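Local coordinates for filamentation induced by cAMP protein Fic (Desulfovibrio alaskensis, PDB 4RGL) that is of unspecified function but belongs to the largely helical Fic/DOC family and carries a C-terminal domain of the helix-turn-helix class, at residues E27-Y32 with R202-L207; V88-A93 with R118-E123; E222-V227 with E242-A247. All coordinates share one frame; numbering follows the deposited sequence.

Interaction 1: residues E27-Y32 with R202-L207; sequences EIIGRY and RNWKPL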
# COMPACT_ATOMS: atom_id res chain seq x y z
N GLU A 27 -12.82 15.04 -4.62
CA GLU A 27 -12.89 15.89 -3.44
C GLU A 27 -12.04 15.33 -2.28
O GLU A 27 -11.30 16.07 -1.65
CB GLU A 27 -14.35 16.07 -2.99
CG GLU A 27 -14.50 17.05 -1.83
CD GLU A 27 -15.92 17.22 -1.31
OE1 GLU A 27 -16.86 16.73 -1.98
OE2 GLU A 27 -16.09 17.88 -0.26
N ILE A 28 -12.16 14.00 -2.02
CA ILE A 28 -11.40 13.36 -0.93
C ILE A 28 -9.88 13.55 -1.15
O ILE A 28 -9.17 13.86 -0.20
CB ILE A 28 -11.77 11.84 -0.79
CG1 ILE A 28 -13.30 11.63 -0.57
CG2 ILE A 28 -10.95 11.18 0.32
CD1 ILE A 28 -13.92 12.32 0.72
N ILE A 29 -9.41 13.41 -2.42
CA ILE A 29 -7.99 13.63 -2.76
C ILE A 29 -7.63 15.11 -2.54
O ILE A 29 -6.54 15.41 -2.05
CB ILE A 29 -7.67 13.17 -4.20
CG1 ILE A 29 -7.88 11.64 -4.35
CG2 ILE A 29 -6.24 13.58 -4.59
CD1 ILE A 29 -7.73 11.12 -5.78
N GLY A 30 -8.58 16.00 -2.83
CA GLY A 30 -8.42 17.43 -2.59
C GLY A 30 -8.07 17.74 -1.14
O GLY A 30 -7.46 18.76 -0.85
N ARG A 31 -8.46 16.82 -0.22
CA ARG A 31 -8.09 16.89 1.20
C ARG A 31 -6.83 16.05 1.47
O ARG A 31 -5.88 16.53 2.08
CB ARG A 31 -9.25 16.40 2.08
CG ARG A 31 -10.14 17.51 2.60
CD ARG A 31 -11.26 16.94 3.45
NE ARG A 31 -11.87 17.96 4.31
CZ ARG A 31 -11.55 18.14 5.59
NH1 ARG A 31 -10.65 17.35 6.17
NH2 ARG A 31 -12.14 19.08 6.31
N TYR A 32 -6.82 14.78 0.97
CA TYR A 32 -5.71 13.81 1.13
C TYR A 32 -4.35 14.46 0.76
O TYR A 32 -3.31 14.00 1.23
CB TYR A 32 -5.96 12.56 0.26
CG TYR A 32 -4.99 11.42 0.48
CD1 TYR A 32 -5.03 10.65 1.65
CD2 TYR A 32 -4.15 10.97 -0.55
CE1 TYR A 32 -4.19 9.55 1.83
CE2 TYR A 32 -3.33 9.86 -0.39
CZ TYR A 32 -3.35 9.15 0.81
OH TYR A 32 -2.53 8.06 0.98
N ARG A 202 -1.00 6.13 -10.17
CA ARG A 202 0.16 6.92 -9.71
C ARG A 202 0.76 7.75 -10.86
O ARG A 202 1.40 8.77 -10.60
CB ARG A 202 1.23 6.04 -9.05
CG ARG A 202 1.99 5.16 -9.99
CD ARG A 202 3.35 4.82 -9.41
NE ARG A 202 4.28 5.96 -9.51
CZ ARG A 202 5.38 6.08 -8.79
NH1 ARG A 202 5.65 5.20 -7.82
NH2 ARG A 202 6.18 7.12 -8.96
N ASN A 203 0.48 7.36 -12.13
CA ASN A 203 0.90 8.17 -13.29
C ASN A 203 0.08 9.47 -13.34
O ASN A 203 0.51 10.45 -13.95
CB ASN A 203 0.76 7.38 -14.60
CG ASN A 203 1.82 6.30 -14.80
OD1 ASN A 203 2.73 6.11 -13.97
ND2 ASN A 203 1.76 5.61 -15.93
N TRP A 204 -1.07 9.48 -12.64
CA TRP A 204 -1.92 10.66 -12.49
C TRP A 204 -1.57 11.40 -11.20
O TRP A 204 -1.24 12.59 -11.24
CB TRP A 204 -3.41 10.26 -12.50
CG TRP A 204 -4.35 11.34 -12.05
CD1 TRP A 204 -4.45 12.60 -12.55
CD2 TRP A 204 -5.46 11.18 -11.14
NE1 TRP A 204 -5.47 13.28 -11.92
CE2 TRP A 204 -6.12 12.42 -11.08
CE3 TRP A 204 -5.94 10.11 -10.37
CZ2 TRP A 204 -7.23 12.64 -10.25
CZ3 TRP A 204 -7.03 10.33 -9.54
CH2 TRP A 204 -7.66 11.58 -9.49
N LYS A 205 -1.63 10.69 -10.06
CA LYS A 205 -1.26 11.24 -8.76
C LYS A 205 -0.40 10.23 -8.01
O LYS A 205 -0.88 9.15 -7.64
CB LYS A 205 -2.51 11.64 -7.95
CG LYS A 205 -3.23 12.83 -8.55
CD LYS A 205 -4.36 13.30 -7.68
CE LYS A 205 -4.99 14.56 -8.23
NZ LYS A 205 -4.03 15.71 -8.25
N PRO A 206 0.91 10.53 -7.84
CA PRO A 206 1.84 9.51 -7.30
C PRO A 206 1.52 9.10 -5.85
O PRO A 206 2.05 8.09 -5.39
CB PRO A 206 3.20 10.20 -7.38
CG PRO A 206 3.03 11.24 -8.43
CD PRO A 206 1.64 11.73 -8.31
N LEU A 207 0.67 9.87 -5.14
CA LEU A 207 0.28 9.52 -3.76
C LEU A 207 -0.61 8.29 -3.74
O LEU A 207 -0.62 7.54 -2.75
CB LEU A 207 -0.45 10.70 -3.09
CG LEU A 207 0.36 12.00 -2.95
CD1 LEU A 207 -0.49 13.10 -2.35
CD2 LEU A 207 1.64 11.78 -2.10
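I29 spreads its two branches against the side chains of W204 and K205, one branch to each. CD1, at the end of the longer branch, reaches W204 CH2 at 3.7 Å and has CZ3 of the same ring close by; it approaches the six-membered end of the indole obliquely. The CG2 methyl works in another direction and rests on the lysine methylenes, with K205 CD 3.6 Å away and CE a little farther. The torsions explain this division of labour: CG2 stands anti to the backbone N of I29, while CD1 continues an extended chain (chi2 174°) toward the indole.

The indole is held from several directions. K205, its sequence neighbour, places CG 3.7 Å above the plane over the ring centre, while H167 meets the ring edge-to-face, and P168 and L169 pack against it at the start of helix 168-182. K205 thus touches both the ring and the isoleucine with its aliphatic stem.

One helical turn farther on, Y32 meets L207 in a second contact, its CE2 lying 4.0 Å from L207 CB. The side chains pass one another, pointing opposite ways, and the tyrosine also packs on A255 and V256 of helix 238-257. The end of helix 16-32 is thereby joined both to that long helix and to the turn that follows helix 189-202.

Every link across this pair is made through carbon. As a worked case of apolar docking, it implies an attachment that depends on matched shapes and burial, with little directional preference, and in which a charged residue takes part through its methylenes.

Interaction 2: residues V88-A93 with R118-E123; sequences VRNAFA and RGLVDE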
# COMPACT_ATOMS: atom_id res chain seq x y z
N VAL A 88 6.55 -12.59 -1.87
CA VAL A 88 6.57 -11.31 -1.17
C VAL A 88 7.81 -10.49 -1.58
O VAL A 88 7.68 -9.31 -1.91
CB VAL A 88 6.53 -11.50 0.38
CG1 VAL A 88 6.66 -10.17 1.10
CG2 VAL A 88 5.25 -12.22 0.80
N ARG A 89 9.00 -11.11 -1.55
CA ARG A 89 10.24 -10.43 -1.93
C ARG A 89 10.13 -9.88 -3.36
O ARG A 89 10.41 -8.70 -3.59
CB ARG A 89 11.45 -11.37 -1.80
CG ARG A 89 11.72 -11.87 -0.38
CD ARG A 89 13.12 -12.43 -0.25
NE ARG A 89 13.37 -13.00 1.07
CZ ARG A 89 13.30 -14.30 1.34
NH1 ARG A 89 13.01 -15.17 0.38
NH2 ARG A 89 13.54 -14.75 2.57
N ASN A 90 9.67 -10.72 -4.32
CA ASN A 90 9.50 -10.31 -5.72
C ASN A 90 8.46 -9.19 -5.84
O ASN A 90 8.70 -8.22 -6.56
CB ASN A 90 9.08 -11.51 -6.59
CG ASN A 90 10.20 -12.50 -6.86
OD1 ASN A 90 11.31 -12.40 -6.32
ND2 ASN A 90 9.94 -13.45 -7.75
N ALA A 91 7.31 -9.33 -5.14
CA ALA A 91 6.26 -8.31 -5.16
C ALA A 91 6.79 -6.96 -4.66
O ALA A 91 6.64 -5.94 -5.35
CB ALA A 91 5.08 -8.75 -4.32
N PHE A 92 7.48 -6.96 -3.49
CA PHE A 92 8.07 -5.73 -2.94
C PHE A 92 9.05 -5.11 -3.93
O PHE A 92 9.04 -3.90 -4.14
CB PHE A 92 8.76 -6.01 -1.59
CG PHE A 92 9.53 -4.82 -1.06
CD1 PHE A 92 8.86 -3.73 -0.49
CD2 PHE A 92 10.92 -4.77 -1.14
CE1 PHE A 92 9.57 -2.62 -0.04
CE2 PHE A 92 11.62 -3.65 -0.68
CZ PHE A 92 10.95 -2.59 -0.12
N ALA A 93 9.88 -5.95 -4.57
CA ALA A 93 10.84 -5.48 -5.56
C ALA A 93 10.13 -4.86 -6.78
O ALA A 93 10.61 -3.85 -7.32
CB ALA A 93 11.72 -6.64 -6.00
N ARG A 118 10.17 -13.63 -11.27
CA ARG A 118 11.55 -14.12 -11.35
C ARG A 118 11.77 -15.32 -10.43
O ARG A 118 11.45 -15.25 -9.23
CB ARG A 118 12.54 -13.01 -11.02
CG ARG A 118 14.01 -13.46 -11.09
CD ARG A 118 14.95 -12.33 -10.75
NE ARG A 118 14.79 -11.21 -11.66
CZ ARG A 118 15.45 -10.06 -11.54
NH1 ARG A 118 16.30 -9.88 -10.54
NH2 ARG A 118 15.24 -9.08 -12.41
N GLY A 119 12.26 -16.43 -11.00
CA GLY A 119 12.60 -17.64 -10.26
C GLY A 119 11.42 -18.49 -9.81
O GLY A 119 11.62 -19.53 -9.20
N LEU A 120 10.20 -18.05 -10.12
CA LEU A 120 9.00 -18.78 -9.67
C LEU A 120 8.36 -19.56 -10.81
O LEU A 120 7.69 -20.57 -10.57
CB LEU A 120 7.97 -17.80 -9.07
CG LEU A 120 8.43 -16.99 -7.85
CD1 LEU A 120 7.43 -15.88 -7.53
CD2 LEU A 120 8.63 -17.89 -6.64
N VAL A 121 8.49 -19.05 -12.06
CA VAL A 121 7.79 -19.61 -13.22
C VAL A 121 8.74 -19.68 -14.44
O VAL A 121 9.79 -19.03 -14.44
CB VAL A 121 6.51 -18.77 -13.52
CG1 VAL A 121 5.99 -19.02 -14.94
CG2 VAL A 121 5.42 -19.04 -12.49
N ASP A 122 8.37 -20.50 -15.46
CA ASP A 122 9.19 -20.66 -16.66
C ASP A 122 9.06 -19.43 -17.58
O ASP A 122 10.07 -18.82 -17.92
CB ASP A 122 8.80 -21.94 -17.41
N GLU A 123 7.81 -19.06 -17.96
CA GLU A 123 7.58 -17.94 -18.89
C GLU A 123 7.44 -16.61 -18.13
O GLU A 123 6.33 -16.24 -17.75
CB GLU A 123 6.34 -18.20 -19.76
CG GLU A 123 6.52 -19.35 -20.73
CD GLU A 123 5.31 -19.58 -21.62
OE1 GLU A 123 4.34 -20.20 -21.15
OE2 GLU A 123 5.35 -19.15 -22.79
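N90 and R118 meet in a side-chain-to-backbone link between helix 82-95 and the loop that follows helix 106-117, in a protein of the Fic/DOC family: the asparagine reaches the carbonyl with which the chain leaves the second helix. The polar part comes first. N90 ND2 donates to R118 O at 2.8 Å, with an angle of 150° at the hydrogen. It approaches in the carbonyl plane, on a lone pair, and the acceptor sits only 11° out of the amide plane of N90. The same nitrogen makes a weak hydrogen bond to L116 O, so one buried amide addresses two carbonyls near the helix end, where the regular helical donors run out. The R118 bond, with the weak one beside it, probably limits the rotation of the amide.

The charged part stays within one chain region. R118 contributes its carbonyl to the asparagine, whereas its guanidinium group turns away and forms a salt bridge with E114, a turn back on its own helix. Farther along the segment, V121 and E123 touch D187 and A186 in the family's signature loop, which leads into helix 189-202.

The van der Waals part is small. L120 points back at N90 from the other segment and packs on Q86 and E87 of helix 82-95. Its methyl CD1 lies 3.5 Å from N90 ND2, beside the hydrogen-bonded amide nitrogen.

Interaction 3: residues E222-V227 with E242-A247; sequences EDYYRV and EFMLGA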
# COMPACT_ATOMS: atom_id res chain seq x y z
N GLU A 222 -15.56 -12.14 -2.62
CA GLU A 222 -16.71 -12.86 -3.20
C GLU A 222 -17.50 -11.95 -4.16
O GLU A 222 -17.84 -12.38 -5.26
CB GLU A 222 -17.63 -13.42 -2.09
CG GLU A 222 -18.73 -14.33 -2.62
CD GLU A 222 -19.72 -14.80 -1.57
OE1 GLU A 222 -20.37 -13.94 -0.93
OE2 GLU A 222 -19.94 -16.03 -1.48
N ASP A 223 -17.77 -10.67 -3.74
CA ASP A 223 -18.50 -9.70 -4.57
C ASP A 223 -17.65 -9.26 -5.75
O ASP A 223 -18.16 -9.11 -6.86
CB ASP A 223 -18.94 -8.48 -3.74
CG ASP A 223 -19.93 -8.79 -2.62
OD1 ASP A 223 -19.86 -9.92 -2.07
OD2 ASP A 223 -20.69 -7.88 -2.23
N TYR A 224 -16.33 -9.03 -5.50
CA TYR A 224 -15.38 -8.62 -6.54
C TYR A 224 -15.43 -9.56 -7.73
O TYR A 224 -15.76 -9.13 -8.83
CB TYR A 224 -13.95 -8.55 -5.95
CG TYR A 224 -12.85 -8.45 -6.98
CD1 TYR A 224 -12.66 -7.28 -7.71
CD2 TYR A 224 -11.89 -9.46 -7.10
CE1 TYR A 224 -11.60 -7.16 -8.61
CE2 TYR A 224 -10.81 -9.33 -7.98
CZ TYR A 224 -10.67 -8.18 -8.74
OH TYR A 224 -9.61 -8.05 -9.60
N TYR A 225 -15.24 -10.88 -7.48
CA TYR A 225 -15.27 -11.90 -8.53
C TYR A 225 -16.69 -12.07 -9.12
O TYR A 225 -16.82 -12.38 -10.31
CB TYR A 225 -14.75 -13.25 -8.01
CG TYR A 225 -13.25 -13.28 -7.78
CD1 TYR A 225 -12.35 -13.05 -8.82
CD2 TYR A 225 -12.73 -13.69 -6.55
CE1 TYR A 225 -10.98 -13.14 -8.63
CE2 TYR A 225 -11.35 -13.81 -6.35
CZ TYR A 225 -10.48 -13.52 -7.39
OH TYR A 225 -9.12 -13.63 -7.21
N ARG A 226 -17.75 -11.85 -8.30
CA ARG A 226 -19.14 -11.97 -8.78
C ARG A 226 -19.50 -10.81 -9.74
O ARG A 226 -20.10 -11.05 -10.79
CB ARG A 226 -20.13 -12.01 -7.60
CG ARG A 226 -21.56 -12.41 -8.01
CD ARG A 226 -22.52 -12.46 -6.82
NE ARG A 226 -22.76 -11.13 -6.24
CZ ARG A 226 -22.23 -10.70 -5.10
NH1 ARG A 226 -21.48 -11.52 -4.36
NH2 ARG A 226 -22.49 -9.48 -4.65
N VAL A 227 -19.10 -9.56 -9.38
CA VAL A 227 -19.32 -8.38 -10.23
C VAL A 227 -18.48 -8.49 -11.49
O VAL A 227 -18.96 -8.19 -12.58
CB VAL A 227 -19.02 -7.07 -9.47
N GLU A 242 -18.06 0.73 -11.37
CA GLU A 242 -18.77 1.17 -10.17
C GLU A 242 -18.19 0.52 -8.92
O GLU A 242 -17.99 1.20 -7.91
CB GLU A 242 -20.28 0.85 -10.27
CG GLU A 242 -21.05 1.73 -11.24
CD GLU A 242 -22.55 1.46 -11.26
OE1 GLU A 242 -22.98 0.49 -10.60
OE2 GLU A 242 -23.28 2.22 -11.93
N PHE A 243 -17.91 -0.81 -8.98
CA PHE A 243 -17.37 -1.55 -7.84
C PHE A 243 -16.00 -1.03 -7.47
O PHE A 243 -15.74 -0.76 -6.30
CB PHE A 243 -17.30 -3.06 -8.15
CG PHE A 243 -16.77 -3.89 -6.99
CD1 PHE A 243 -17.63 -4.39 -6.02
CD2 PHE A 243 -15.40 -4.13 -6.85
CE1 PHE A 243 -17.14 -5.14 -4.94
CE2 PHE A 243 -14.91 -4.85 -5.76
CZ PHE A 243 -15.79 -5.35 -4.81
N MSE A 244 -15.09 -0.92 -8.47
CA MSE A 244 -13.71 -0.51 -8.22
C MSE A 244 -13.64 0.94 -7.73
O MSE A 244 -12.97 1.21 -6.73
CB MSE A 244 -12.86 -0.69 -9.47
CG MSE A 244 -11.36 -0.70 -9.18
SE MSE A 244 -10.87 -2.05 -7.84
CE MSE A 244 -11.59 -3.62 -8.73
N LEU A 245 -14.36 1.89 -8.42
CA LEU A 245 -14.39 3.29 -7.97
C LEU A 245 -14.99 3.38 -6.57
O LEU A 245 -14.57 4.22 -5.77
CB LEU A 245 -15.19 4.18 -8.94
CG LEU A 245 -14.54 4.45 -10.31
CD1 LEU A 245 -15.46 5.26 -11.19
CD2 LEU A 245 -13.20 5.15 -10.16
N GLY A 246 -15.92 2.48 -6.27
CA GLY A 246 -16.51 2.37 -4.94
C GLY A 246 -15.48 1.95 -3.91
O GLY A 246 -15.29 2.63 -2.90
N ALA A 247 -14.72 0.86 -4.23
CA ALA A 247 -13.65 0.36 -3.37
C ALA A 247 -12.56 1.43 -3.17
O ALA A 247 -12.12 1.66 -2.04
CB ALA A 247 -13.04 -0.90 -3.96
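D223 O accepts the backbone hydrogen of V227 N at 2.7 Å, a regular bond of helix 221-234, while D223 CB rests 4.0 Å from F243 CE1 on the facing helix. The carboxylate of D223 turns along its own helix, where OD1 and R226 NH1 form a salt bridge whose hydrogen bond is weak at 3.2 Å.

F243 is the wedge of this antiparallel helix pair. With CG anti to its backbone N (chi1 -179°), the phenyl group extends to the backbone of the other helix and offers it a face: Y224 CA stands 4.1 Å from the ring centroid, 29° off the normal, in a CH-pi contact. The same ring sends CE2 to the side chain of Y224, with Y224 CB 3.8 Å away, and CE2 also lies at the edge of the phenol, near its plane. The two side chains cross at about a right angle.

Along that phenol edge also lies the terminal methyl of M244, modelled as selenomethionine. Bends at chi2 and chi3 fold its chain round, and CE meets Y224 CE1 at 3.5 Å. I217 of helix 214-219 touches both Y224 and M244, and H176 makes a weak hydrogen bond with Y224 OH.

The short segments run at 150° to each other with their axes 10.9 Å apart, as in a helical hairpin whose gap is bridged by F243, the edge of Y224 and the M244 methyl. Such chemistry implies that the helices are held by ring faces, ring edges and methyl groups, while the D223-R226 pair stays within one helix.

Along the chain, interaction 2 is nested inside the long loop closed by interaction 1, and interaction 3 follows both. Interactions 1 and 2 lie on opposite sides of the chain's centre, their own centres 29 Å apart, whereas the centres of interactions 1 and 3 are 21 Å apart. None touches another, but interactions 1 and 3 share surroundings: helix 16-32 packs on helix 238-257 in both places, and helix 168-182 receives W204 from one and M244 from the other. Interaction 2 joins helix 82-95 to the end of helix 106-117, with its centre 27 Å from that of interaction 3. Interaction 1 joins sequence-distant parts, the other two near neighbours, all within one helical body.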